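Local structure of LPS-assembly lipoprotein (Caulobacter crescentus, 4KWY) at residues I13-A18 against D32-R37; Y44-S49 against W76-A81; N66-R71 against V96-A101. The protein is a putative LptE-family lipoprotein that probably takes part in assembling lipopolysaccharide at the outer membrane. One frame throughout, in Å; residues are numbered along the deposited sequence.

Contact 1 of 3, residues I13-A18 against D32-R37; sequences IETVAA and DALAHR
In the beta-alpha-beta unit built from strand 13-17, helix 21-34 and strand 44-50, I13, E14 and T15 of the first strand meet L34 and H36, which lie where the helix runs out and the chain turns back toward the sheet. The unit belongs to the LptE-like fold, in which helices pack on one side of a sheet. A35, with positive phi, breaks the helical path, and the two residues beside it, L34 and H36, both direct their CB toward the strand.

L34 supplies the apolar half. Its CD1 lies 4.0 Å from I13 CG2, the two side chains meeting at a slant, and the same methyl packs against T15 OG1 at 3.6 Å, where the side chains cross at about a right angle. That hydroxyl is buried and has no polar partner in the model. I13 also packs on L130 and L134 of helix 104-135, which carries the apolar packing on to that helix.

H36 makes the other half through its ring. With CG anti to the backbone N (chi1 179°), the imidazole is carried out over the strand backbone and lays one face on it: E14 CA sits 4.2 Å from the ring centroid and 16° off the normal, a CH-pi contact. The carbonyl of I13 lies beside the root of the same side chain, its O 3.4 Å from H36 CB. A hydrogen bond from ND1 to S11 O helps fix the ring's rotation. E14 sends its carboxylate to a salt bridge with K45 of the adjacent strand; on the way its CG passes 3.6 Å from H36 NE2.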
loop_
_atom_site.group_PDB
_atom_site.type_symbol
_atom_site.label_atom_id
_atom_site.label_comp_id
_atom_site.label_asym_id
_atom_site.label_seq_id
_atom_site.Cartn_x
_atom_site.Cartn_y
_atom_site.Cartn_z
ATOM N N ILE A 13 -9.876 4.732 -9.476
ATOM C CA ILE A 13 -9.658 3.504 -8.698
ATOM C C ILE A 13 -9.969 3.745 -7.204
ATOM O O ILE A 13 -9.313 4.548 -6.528
ATOM C CB ILE A 13 -8.234 2.915 -8.891
ATOM C CG1 ILE A 13 -7.935 2.574 -10.364
ATOM C CG2 ILE A 13 -8.035 1.700 -8.012
ATOM C CD1 ILE A 13 -6.428 2.262 -10.677
ATOM N N GLU A 14 -10.943 2.998 -6.693
ATOM C CA GLU A 14 -11.312 3.049 -5.289
ATOM C C GLU A 14 -10.660 1.886 -4.568
ATOM O O GLU A 14 -10.896 0.723 -4.903
ATOM C CB GLU A 14 -12.818 3.002 -5.144
ATOM C CG GLU A 14 -13.310 3.408 -3.776
ATOM C CD GLU A 14 -14.820 3.398 -3.739
ATOM O OE1 GLU A 14 -15.440 4.371 -4.229
ATOM O OE2 GLU A 14 -15.382 2.377 -3.283
ATOM N N THR A 15 -9.839 2.210 -3.583
ATOM C CA THR A 15 -9.054 1.248 -2.814
ATOM C C THR A 15 -9.869 0.762 -1.631
ATOM O O THR A 15 -10.449 1.558 -0.892
ATOM C CB THR A 15 -7.708 1.862 -2.449
ATOM O OG1 THR A 15 -7.200 2.477 -3.630
ATOM C CG2 THR A 15 -6.694 0.830 -1.965
ATOM N N VAL A 16 -9.974 -0.564 -1.532
ATOM C CA VAL A 16 -10.725 -1.330 -0.528
ATOM C C VAL A 16 -9.727 -2.170 0.291
ATOM O O VAL A 16 -8.902 -2.909 -0.257
ATOM C CB VAL A 16 -11.837 -2.247 -1.154
ATOM C CG1 VAL A 16 -12.771 -2.805 -0.088
ATOM C CG2 VAL A 16 -12.641 -1.527 -2.228
ATOM N N ALA A 17 -9.841 -2.074 1.594
ATOM C CA ALA A 17 -9.027 -2.862 2.491
ATOM C C ALA A 17 -9.868 -3.341 3.658
ATOM O O ALA A 17 -10.778 -2.635 4.130
ATOM C CB ALA A 17 -7.836 -2.049 2.987
ATOM N N ALA A 18 -9.568 -4.553 4.114
ATOM C CA ALA A 18 -10.201 -5.106 5.288
ATOM C C ALA A 18 -9.550 -4.493 6.541
ATOM O O ALA A 18 -8.458 -3.915 6.448
ATOM C CB ALA A 18 -10.055 -6.621 5.287
ATOM N N ASP A 32 -3.919 8.785 -1.727
ATOM C CA ASP A 32 -3.052 9.944 -1.948
ATOM C C ASP A 32 -2.322 9.843 -3.294
ATOM O O ASP A 32 -2.421 10.763 -4.109
ATOM C CB ASP A 32 -2.035 10.056 -0.800
ATOM C CG ASP A 32 -2.439 10.964 0.347
ATOM O OD1 ASP A 32 -3.661 11.066 0.631
ATOM O OD2 ASP A 32 -1.533 11.533 0.996
ATOM N N ALA A 33 -1.599 8.734 -3.521
ATOM C CA ALA A 33 -0.850 8.445 -4.744
ATOM C C ALA A 33 -1.771 8.366 -5.995
ATOM O O ALA A 33 -1.403 8.870 -7.056
ATOM C CB ALA A 33 -0.073 7.144 -4.575
ATOM N N LEU A 34 -2.959 7.757 -5.859
ATOM C CA LEU A 34 -3.928 7.619 -6.951
ATOM C C LEU A 34 -4.776 8.888 -7.138
ATOM O O LEU A 34 -5.337 9.066 -8.217
ATOM C CB LEU A 34 -4.855 6.396 -6.740
ATOM C CG LEU A 34 -4.201 4.995 -6.697
ATOM C CD1 LEU A 34 -5.206 3.932 -6.313
ATOM C CD2 LEU A 34 -3.528 4.635 -8.004
ATOM N N ALA A 35 -4.848 9.773 -6.110
ATOM C CA ALA A 35 -5.632 11.031 -6.089
ATOM C C ALA A 35 -7.159 10.769 -6.154
ATOM O O ALA A 35 -7.926 11.617 -6.641
ATOM C CB ALA A 35 -5.200 11.976 -7.211
ATOM N N HIS A 36 -7.598 9.609 -5.617
ATOM C CA HIS A 36 -9.008 9.263 -5.574
ATOM C C HIS A 36 -9.678 10.023 -4.427
ATOM O O HIS A 36 -9.389 9.775 -3.254
ATOM C CB HIS A 36 -9.258 7.742 -5.470
ATOM C CG HIS A 36 -10.728 7.394 -5.393
ATOM N ND1 HIS A 36 -11.564 7.533 -6.493
ATOM C CD2 HIS A 36 -11.472 6.996 -4.334
ATOM C CE1 HIS A 36 -12.773 7.194 -6.075
ATOM N NE2 HIS A 36 -12.772 6.871 -4.783
ATOM N N ARG A 37 -10.554 10.969 -4.783
ATOM C CA ARG A 37 -11.301 11.765 -3.816
ATOM C C ARG A 37 -12.489 10.924 -3.330
ATOM O O ARG A 37 -13.171 10.304 -4.151
ATOM C CB ARG A 37 -11.737 13.101 -4.452
ATOM C CG ARG A 37 -12.199 14.156 -3.446
ATOM C CD ARG A 37 -12.860 15.370 -4.098
ATOM N NE ARG A 37 -13.898 15.003 -5.068
ATOM C CZ ARG A 37 -15.147 14.678 -4.754
ATOM N NH1 ARG A 37 -15.541 14.673 -3.486
ATOM N NH2 ARG A 37 -16.012 14.350 -5.704
#

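Contact 2 of 3, residues Y44-S49 against W76-A81; sequences YKLYLS and WRLLDA
K45 and Y47 pair with L79 and R77 through four backbone hydrogen bonds. K45 N gives to L79 O and L79 N returns to K45 O at 2.8 Å; further along, Y47 N binds R77 O and R77 N binds Y47 O at 3.1 Å. In the non-hydrogen-bonded pairs between and beyond them, CA-H groups approach the same carbonyls, Y44 CA coming 3.1 Å from L79 O.

These bonds join strands 44-50 and 67-80, antiparallel neighbours in the mixed sheet of the LptE-like fold; on its other edge strand 44-50 runs parallel to 13-17.

Apolar packing differs between the two faces. On the face with L46, L48, W76 and L78, L46 CD1 touches W76 CE3 at 3.6 Å. The CB of W76 lies 4.0 Å from L48 CD2. The CG of W76 takes the crowded position between backbone N and carbonyl carbon (chi1 51°), which turns the indole so that CE3 faces L46, and its NE1 bonds T92 OG1 of the neighbouring strand 86-99. L78 puts CD1 against Y44 CB at 3.7 Å and CD2 over a face of the Y44 ring, and L130 and W133 of helix 104-135 cover L78. On the face with K45 and Y47, L79 CD1 lies 3.6 Å from Y47 CE1, while the ammonium group of K45 leads away to its salt bridge with E14.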
loop_
_atom_site.group_PDB
_atom_site.type_symbol
_atom_site.label_atom_id
_atom_site.label_comp_id
_atom_site.label_asym_id
_atom_site.label_seq_id
_atom_site.Cartn_x
_atom_site.Cartn_y
_atom_site.Cartn_z
ATOM N N TYR A 44 -12.945 1.250 -10.999
ATOM C CA TYR A 44 -12.275 0.056 -10.509
ATOM C C TYR A 44 -12.300 -0.023 -9.012
ATOM O O TYR A 44 -12.249 1.009 -8.328
ATOM C CB TYR A 44 -10.793 0.010 -10.953
ATOM C CG TYR A 44 -10.584 0.040 -12.445
ATOM C CD1 TYR A 44 -10.769 -1.103 -13.219
ATOM C CD2 TYR A 44 -10.204 1.214 -13.089
ATOM C CE1 TYR A 44 -10.598 -1.077 -14.604
ATOM C CE2 TYR A 44 -10.023 1.253 -14.471
ATOM C CZ TYR A 44 -10.221 0.105 -15.223
ATOM O OH TYR A 44 -10.074 0.150 -16.588
ATOM N N LYS A 45 -12.301 -1.269 -8.495
ATOM C CA LYS A 45 -12.196 -1.549 -7.065
ATOM C C LYS A 45 -10.878 -2.251 -6.836
ATOM O O LYS A 45 -10.627 -3.300 -7.422
ATOM C CB LYS A 45 -13.383 -2.359 -6.531
ATOM C CG LYS A 45 -14.711 -1.606 -6.573
ATOM C CD LYS A 45 -14.936 -0.726 -5.344
ATOM C CE LYS A 45 -16.265 -0.010 -5.411
ATOM N NZ LYS A 45 -16.984 -0.044 -4.109
ATOM N N LEU A 46 -9.987 -1.624 -6.077
ATOM C CA LEU A 46 -8.706 -2.234 -5.777
ATOM C C LEU A 46 -8.776 -2.846 -4.385
ATOM O O LEU A 46 -8.840 -2.113 -3.397
ATOM C CB LEU A 46 -7.535 -1.226 -5.910
ATOM C CG LEU A 46 -6.147 -1.756 -5.533
ATOM C CD1 LEU A 46 -5.721 -2.879 -6.438
ATOM C CD2 LEU A 46 -5.119 -0.647 -5.551
ATOM N N TYR A 47 -8.730 -4.191 -4.316
ATOM C CA TYR A 47 -8.775 -4.955 -3.063
ATOM C C TYR A 47 -7.400 -5.271 -2.563
ATOM O O TYR A 47 -6.648 -5.952 -3.257
ATOM C CB TYR A 47 -9.543 -6.251 -3.259
ATOM C CG TYR A 47 -11.006 -6.053 -3.072
ATOM C CD1 TYR A 47 -11.822 -5.713 -4.145
ATOM C CD2 TYR A 47 -11.601 -6.249 -1.829
ATOM C CE1 TYR A 47 -13.202 -5.613 -3.994
ATOM C CE2 TYR A 47 -12.971 -6.113 -1.658
ATOM C CZ TYR A 47 -13.769 -5.787 -2.742
ATOM O OH TYR A 47 -15.121 -5.630 -2.550
ATOM N N LEU A 48 -7.088 -4.829 -1.344
ATOM C CA LEU A 48 -5.779 -5.063 -0.762
ATOM C C LEU A 48 -5.826 -6.157 0.277
ATOM O O LEU A 48 -6.684 -6.107 1.148
ATOM C CB LEU A 48 -5.259 -3.781 -0.108
ATOM C CG LEU A 48 -5.187 -2.526 -0.935
ATOM C CD1 LEU A 48 -4.804 -1.382 -0.040
ATOM C CD2 LEU A 48 -4.170 -2.663 -2.061
ATOM N N SER A 49 -4.902 -7.139 0.197
ATOM C CA SER A 49 -4.791 -8.202 1.210
ATOM C C SER A 49 -3.413 -8.134 1.835
ATOM O O SER A 49 -2.440 -8.700 1.326
ATOM C CB SER A 49 -5.075 -9.584 0.637
ATOM O OG SER A 49 -6.391 -9.590 0.130
ATOM N N TRP A 76 -2.931 -8.206 -4.117
ATOM C CA TRP A 76 -4.008 -7.300 -4.484
ATOM C C TRP A 76 -4.656 -7.663 -5.834
ATOM O O TRP A 76 -3.993 -8.188 -6.728
ATOM C CB TRP A 76 -3.514 -5.844 -4.464
ATOM C CG TRP A 76 -2.261 -5.598 -5.235
ATOM C CD1 TRP A 76 -0.976 -5.648 -4.770
ATOM C CD2 TRP A 76 -2.177 -5.228 -6.614
ATOM N NE1 TRP A 76 -0.093 -5.329 -5.776
ATOM C CE2 TRP A 76 -0.802 -5.067 -6.922
ATOM C CE3 TRP A 76 -3.136 -5.026 -7.627
ATOM C CZ2 TRP A 76 -0.360 -4.710 -8.199
ATOM C CZ3 TRP A 76 -2.703 -4.626 -8.882
ATOM C CH2 TRP A 76 -1.327 -4.488 -9.165
ATOM N N ARG A 77 -5.965 -7.355 -5.954
ATOM C CA ARG A 77 -6.824 -7.582 -7.134
ATOM C C ARG A 77 -7.478 -6.292 -7.581
ATOM O O ARG A 77 -8.046 -5.582 -6.749
ATOM C CB ARG A 77 -7.949 -8.586 -6.813
ATOM C CG ARG A 77 -7.480 -9.937 -6.436
ATOM C CD ARG A 77 -8.624 -10.855 -6.118
ATOM N NE ARG A 77 -8.186 -11.791 -5.077
ATOM C CZ ARG A 77 -7.686 -13.002 -5.310
ATOM N NH1 ARG A 77 -7.640 -13.484 -6.547
ATOM N NH2 ARG A 77 -7.280 -13.764 -4.301
ATOM N N LEU A 78 -7.486 -6.030 -8.892
ATOM C CA LEU A 78 -8.156 -4.860 -9.455
ATOM C C LEU A 78 -9.413 -5.339 -10.141
ATOM O O LEU A 78 -9.341 -6.199 -11.023
ATOM C CB LEU A 78 -7.240 -4.070 -10.413
ATOM C CG LEU A 78 -7.796 -2.711 -10.902
ATOM C CD1 LEU A 78 -7.732 -1.643 -9.789
ATOM C CD2 LEU A 78 -7.049 -2.228 -12.103
ATOM N N LEU A 79 -10.573 -4.860 -9.690
ATOM C CA LEU A 79 -11.817 -5.314 -10.306
ATOM C C LEU A 79 -12.512 -4.223 -11.084
ATOM O O LEU A 79 -12.353 -3.034 -10.794
ATOM C CB LEU A 79 -12.823 -5.879 -9.272
ATOM C CG LEU A 79 -12.326 -6.745 -8.132
ATOM C CD1 LEU A 79 -13.458 -7.133 -7.275
ATOM C CD2 LEU A 79 -11.604 -7.990 -8.628
ATOM N N ASP A 80 -13.334 -4.641 -12.032
ATOM C CA ASP A 80 -14.245 -3.734 -12.706
ATOM C C ASP A 80 -15.357 -3.463 -11.665
ATOM O O ASP A 80 -15.994 -4.416 -11.191
ATOM C CB ASP A 80 -14.776 -4.352 -14.011
ATOM C CG ASP A 80 -15.600 -3.402 -14.872
ATOM O OD1 ASP A 80 -16.565 -2.801 -14.347
ATOM O OD2 ASP A 80 -15.306 -3.293 -16.081
ATOM N N ALA A 81 -15.557 -2.183 -11.275
ATOM C CA ALA A 81 -16.530 -1.781 -10.253
ATOM C C ALA A 81 -17.967 -2.065 -10.646
ATOM O O ALA A 81 -18.837 -2.054 -9.774
ATOM C CB ALA A 81 -16.375 -0.308 -9.925
#

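Contact 3 of 3, residues N66-R71 against V96-A101; sequences NRFELR and VTYDSA
R67 holds its CG anti to the backbone N and bends at chi3 (-62°), which turns its guanidinium back to D99 on the facing strand. Y98 instead has CG between its backbone N and carbonyl carbon (chi1 60°), swinging the phenol ring across to F68. The R67 bridge is direct: NE meets D99 OD1 at 2.8 Å, almost straight, on the syn side of the carboxylate and in the guanidinium plane. A second, weak bond runs from R67 NH2 to D99 OD2, the two flat groups being turned 40° apart, which is consistent with their uneven pairing. A leucine in place of R67 would probably leave the D99 carboxylate without its charged mate across the strands and freer to turn.

On the face with F68, L70, V96 and Y98, F68 CB sits over the Y98 ring, 3.4 Å from CZ. The two rings are nearly parallel but slid so far that they barely overlap, so the methylene rather than the phenyl ring covers the phenol. L70 lies alongside V96, its CD2 3.9 Å from V96 CG2.

Backbone bonds knit the hydrogen-bonded pairs F68-Y98 and L70-V96, two in each, with L70 N to V96 O at 2.8 Å. Beyond the last pair, S100 N bonds N66 O at 2.6 Å, extending the pairing into the loop ends.

All this makes up the open end of the beta hairpin of strands 67-80 and 86-99. Helix 104-135 runs along the face with L70 and Y98, bringing Q115 to L70 and Q111 to Y98, while R117 of the same helix bonds T97 O. Strand 59-60 flanks strand 67-80 through the backbone bond of V59 with E69.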
loop_
_atom_site.group_PDB
_atom_site.type_symbol
_atom_site.label_atom_id
_atom_site.label_comp_id
_atom_site.label_asym_id
_atom_site.label_seq_id
_atom_site.Cartn_x
_atom_site.Cartn_y
_atom_site.Cartn_z
ATOM N N ASN A 66 18.727 -2.191 18.914
ATOM C CA ASN A 66 17.372 -1.701 18.689
ATOM C C ASN A 66 17.093 -1.403 17.208
ATOM O O ASN A 66 16.343 -0.474 16.939
ATOM C CB ASN A 66 17.045 -0.473 19.586
ATOM C CG ASN A 66 16.794 -0.798 21.055
ATOM O OD1 ASN A 66 16.206 -1.829 21.417
ATOM N ND2 ASN A 66 17.180 0.110 21.940
ATOM N N ARG A 67 17.678 -2.190 16.252
ATOM C CA ARG A 67 17.352 -2.067 14.822
ATOM C C ARG A 67 16.367 -3.180 14.470
ATOM O O ARG A 67 16.583 -4.337 14.828
ATOM C CB ARG A 67 18.562 -2.062 13.857
ATOM C CG ARG A 67 18.093 -2.008 12.364
ATOM C CD ARG A 67 19.158 -1.763 11.307
ATOM N NE ARG A 67 19.799 -0.461 11.505
ATOM C CZ ARG A 67 21.071 -0.207 11.232
ATOM N NH1 ARG A 67 21.839 -1.140 10.688
ATOM N NH2 ARG A 67 21.586 0.983 11.500
ATOM N N PHE A 68 15.291 -2.837 13.783
ATOM C CA PHE A 68 14.262 -3.806 13.444
ATOM C C PHE A 68 13.972 -3.818 11.973
ATOM O O PHE A 68 14.133 -2.789 11.325
ATOM C CB PHE A 68 12.977 -3.462 14.207
ATOM C CG PHE A 68 13.006 -3.825 15.666
ATOM C CD1 PHE A 68 13.627 -2.996 16.599
ATOM C CD2 PHE A 68 12.421 -5.001 16.114
ATOM C CE1 PHE A 68 13.683 -3.355 17.948
ATOM C CE2 PHE A 68 12.498 -5.371 17.457
ATOM C CZ PHE A 68 13.107 -4.537 18.365
ATOM N N GLU A 69 13.544 -4.987 11.437
ATOM C CA GLU A 69 13.119 -5.116 10.045
ATOM C C GLU A 69 11.644 -5.429 10.023
ATOM O O GLU A 69 11.169 -6.300 10.738
ATOM C CB GLU A 69 13.908 -6.136 9.227
ATOM C CG GLU A 69 13.590 -6.015 7.736
ATOM C CD GLU A 69 14.347 -6.920 6.782
ATOM O OE1 GLU A 69 14.024 -8.130 6.732
ATOM O OE2 GLU A 69 15.210 -6.408 6.033
ATOM N N LEU A 70 10.916 -4.680 9.219
ATOM C CA LEU A 70 9.491 -4.802 9.085
ATOM C C LEU A 70 9.161 -5.118 7.634
ATOM O O LEU A 70 9.727 -4.525 6.715
ATOM C CB LEU A 70 8.924 -3.475 9.532
ATOM C CG LEU A 70 7.439 -3.342 9.622
ATOM C CD1 LEU A 70 6.943 -3.764 10.989
ATOM C CD2 LEU A 70 7.110 -1.922 9.433
ATOM N N ARG A 71 8.283 -6.096 7.433
ATOM C CA ARG A 71 7.923 -6.552 6.104
ATOM C C ARG A 71 6.450 -6.362 5.807
ATOM O O ARG A 71 5.588 -6.726 6.601
ATOM C CB ARG A 71 8.308 -8.016 5.928
ATOM C CG ARG A 71 8.267 -8.452 4.484
ATOM C CD ARG A 71 9.027 -9.724 4.303
ATOM N NE ARG A 71 8.600 -10.415 3.089
ATOM C CZ ARG A 71 8.304 -11.707 3.027
ATOM N NH1 ARG A 71 8.372 -12.463 4.116
ATOM N NH2 ARG A 71 7.937 -12.253 1.876
ATOM N N VAL A 96 11.412 -2.560 5.266
ATOM C CA VAL A 96 12.001 -1.366 5.855
ATOM C C VAL A 96 12.688 -1.756 7.167
ATOM O O VAL A 96 12.384 -2.802 7.765
ATOM C CB VAL A 96 10.991 -0.202 6.078
ATOM C CG1 VAL A 96 10.372 0.259 4.780
ATOM C CG2 VAL A 96 9.916 -0.558 7.099
ATOM N N THR A 97 13.622 -0.911 7.602
ATOM C CA THR A 97 14.269 -1.008 8.889
ATOM C C THR A 97 13.934 0.270 9.658
ATOM O O THR A 97 13.605 1.301 9.058
ATOM C CB THR A 97 15.777 -1.262 8.805
ATOM O OG1 THR A 97 16.418 -0.155 8.197
ATOM C CG2 THR A 97 16.139 -2.592 8.128
ATOM N N TYR A 98 13.948 0.179 10.989
ATOM C CA TYR A 98 13.781 1.323 11.876
ATOM C C TYR A 98 14.674 1.107 13.028
ATOM O O TYR A 98 14.931 -0.040 13.426
ATOM C CB TYR A 98 12.329 1.621 12.303
ATOM C CG TYR A 98 11.616 0.520 13.054
ATOM C CD1 TYR A 98 11.667 0.452 14.446
ATOM C CD2 TYR A 98 10.828 -0.414 12.379
ATOM C CE1 TYR A 98 10.970 -0.534 15.147
ATOM C CE2 TYR A 98 10.143 -1.417 13.070
ATOM C CZ TYR A 98 10.201 -1.461 14.453
ATOM O OH TYR A 98 9.558 -2.453 15.143
ATOM N N ASP A 99 15.235 2.207 13.504
ATOM C CA ASP A 99 16.137 2.145 14.624
ATOM C C ASP A 99 15.377 2.603 15.858
ATOM O O ASP A 99 15.156 3.798 16.046
ATOM C CB ASP A 99 17.414 2.963 14.343
ATOM C CG ASP A 99 18.492 2.196 13.585
ATOM O OD1 ASP A 99 18.159 1.529 12.600
ATOM O OD2 ASP A 99 19.670 2.302 13.962
ATOM N N SER A 100 14.922 1.627 16.663
ATOM C CA SER A 100 14.177 1.821 17.918
ATOM C C SER A 100 15.035 2.523 19.014
ATOM O O SER A 100 16.179 2.940 18.786
ATOM C CB SER A 100 13.648 0.479 18.431
ATOM O OG SER A 100 12.470 0.621 19.203
ATOM N N ALA A 101 14.456 2.652 20.200
ATOM C CA ALA A 101 15.069 3.315 21.340
ATOM C C ALA A 101 14.675 2.624 22.652
ATOM O O ALA A 101 13.667 1.906 22.692
ATOM C CB ALA A 101 14.631 4.774 21.361
#

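Contact 1 is the buried one, contact 2 is partly buried, and contact 3 lies at the surface, about 30 Å from contact 2 between centres and on the opposite side of the chain's centre. Contacts 1 and 2 touch, since strands 13-17 and 44-50 are neighbours: V16 N lies 2.7 Å from L46 O. Contacts 2 and 3 share strand 67-80, one at each end, paired with strand 44-50 in the first and with strand 86-99 in the second. In contact 1, side chains at and just after the end of helix 21-34 meet a strand; both strand pairs have an apolar face covered by helix 104-135, and contact 3 adds the R67-D99 salt bridge on its other face.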